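Local coordinates for protein uncharacterized HTH-type transcriptional regulator Rv2887 (Mycobacterium tuberculosis, PDB 5HSM) that represses transcription of a methyltransferase gene and several other genes by binding promoter DNA as a homodimer, and binds salicylate and para-aminosalicylic acid, at residues Gln85-Asn88 against Thr89-Lys93. Sequence-based numbering, arbitrary orientation.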
# COMPACT_ATOMS: atom_id res chain seq x y z
N GLN A 85 -6.40 -14.91 -8.78
CA GLN A 85 -7.85 -14.91 -8.92
C GLN A 85 -8.39 -13.50 -9.12
O GLN A 85 -9.25 -13.25 -9.99
CB GLN A 85 -8.50 -15.57 -7.69
CG GLN A 85 -8.18 -17.06 -7.52
CD GLN A 85 -6.85 -17.31 -6.82
OE1 GLN A 85 -6.14 -16.38 -6.45
NE2 GLN A 85 -6.52 -18.59 -6.65
N ALA A 86 -7.89 -12.57 -8.32
CA ALA A 86 -8.29 -11.17 -8.40
C ALA A 86 -7.88 -10.58 -9.75
O ALA A 86 -8.62 -9.79 -10.36
CB ALA A 86 -7.69 -10.37 -7.27
N MET A 87 -6.69 -10.96 -10.22
CA MET A 87 -6.24 -10.46 -11.52
C MET A 87 -7.10 -11.05 -12.63
O MET A 87 -7.43 -10.35 -13.58
CB MET A 87 -4.77 -10.80 -11.76
CG MET A 87 -4.23 -10.19 -13.05
SD MET A 87 -4.48 -8.40 -13.09
CE MET A 87 -3.36 -7.87 -11.80
N ASN A 88 -7.46 -12.32 -12.51
CA ASN A 88 -8.36 -12.95 -13.48
C ASN A 88 -9.67 -12.19 -13.56
O ASN A 88 -10.19 -11.96 -14.66
CB ASN A 88 -8.63 -14.41 -13.13
CG ASN A 88 -7.44 -15.31 -13.39
OD1 ASN A 88 -6.59 -15.01 -14.23
ND2 ASN A 88 -7.37 -16.43 -12.68
N THR A 89 -10.21 -11.81 -12.40
CA THR A 89 -11.43 -11.01 -12.37
C THR A 89 -11.26 -9.66 -13.07
O THR A 89 -12.10 -9.26 -13.88
CB THR A 89 -11.89 -10.77 -10.92
OG1 THR A 89 -12.20 -12.03 -10.32
CG2 THR A 89 -13.11 -9.87 -10.89
N VAL A 90 -10.17 -8.97 -12.76
CA VAL A 90 -9.87 -7.69 -13.38
C VAL A 90 -9.80 -7.83 -14.90
O VAL A 90 -10.38 -7.04 -15.65
CB VAL A 90 -8.55 -7.10 -12.83
CG1 VAL A 90 -8.07 -5.97 -13.71
CG2 VAL A 90 -8.73 -6.63 -11.39
N LEU A 91 -9.09 -8.86 -15.34
CA LEU A 91 -8.95 -9.15 -16.75
C LEU A 91 -10.29 -9.47 -17.42
O LEU A 91 -10.53 -9.06 -18.55
CB LEU A 91 -7.99 -10.32 -16.95
CG LEU A 91 -6.51 -9.97 -16.81
CD1 LEU A 91 -5.69 -11.24 -16.83
CD2 LEU A 91 -6.10 -9.04 -17.95
N ARG A 92 -11.16 -10.19 -16.73
CA ARG A 92 -12.48 -10.50 -17.26
C ARG A 92 -13.28 -9.21 -17.45
O ARG A 92 -13.87 -8.99 -18.51
CB ARG A 92 -13.24 -11.47 -16.34
CG ARG A 92 -14.65 -11.81 -16.81
CD ARG A 92 -14.64 -12.41 -18.21
NE ARG A 92 -15.98 -12.78 -18.67
CZ ARG A 92 -16.30 -13.03 -19.93
NH1 ARG A 92 -15.37 -12.96 -20.88
NH2 ARG A 92 -17.54 -13.36 -20.25
N LYS A 93 -13.29 -8.36 -16.43
CA LYS A 93 -14.02 -7.10 -16.56
C LYS A 93 -13.45 -6.22 -17.69
O LYS A 93 -14.21 -5.55 -18.39
CB LYS A 93 -14.01 -6.34 -15.24
CG LYS A 93 -14.98 -6.93 -14.22
CD LYS A 93 -14.69 -6.44 -12.81
CE LYS A 93 -15.44 -7.27 -11.78
NZ LYS A 93 -16.58 -8.02 -12.39
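Within helix 84-96 of the winged helix-turn-helix domain, Q85-N88 and T89-R92 form successive turns of one continuous helix, which follows helix 73-79 across a short turn, consistent with the recognition helix of MarR-family repressors. Four successive i to i+4 backbone bonds link the two turns, from T89 N to Q85 O (3.0 Å) through to R92 N to N88 O (2.9 Å). The carbonyl of Q85 is gripped twice: besides the amide of T89 it accepts the hydroxyl OG1 of the same residue at 3.2 Å, the two donors arriving from opposite faces of the carbonyl plane. With chi1 at -63°, T89 OG1 lies on the side of its own backbone N and points back to that carbonyl. On the face turned to the domain interior, buried M87 and L91 cross at a slant, M87 CG lying 4.2 Å from L91 CD1; M87 also folds at chi2 and chi3, bringing SD to 4.3 Å from CB of V90, at the edge of this face. M87, V90 and L91 pack against C61 of helix 56-67, and M87 also against L76 and A77 of helix 73-79. On an exposed flank, N88 OD1 accepts a hydrogen bond from S73 OG of helix 73-79. V90 CG2, beside its own backbone N, lies 3.3 Å from A86 O.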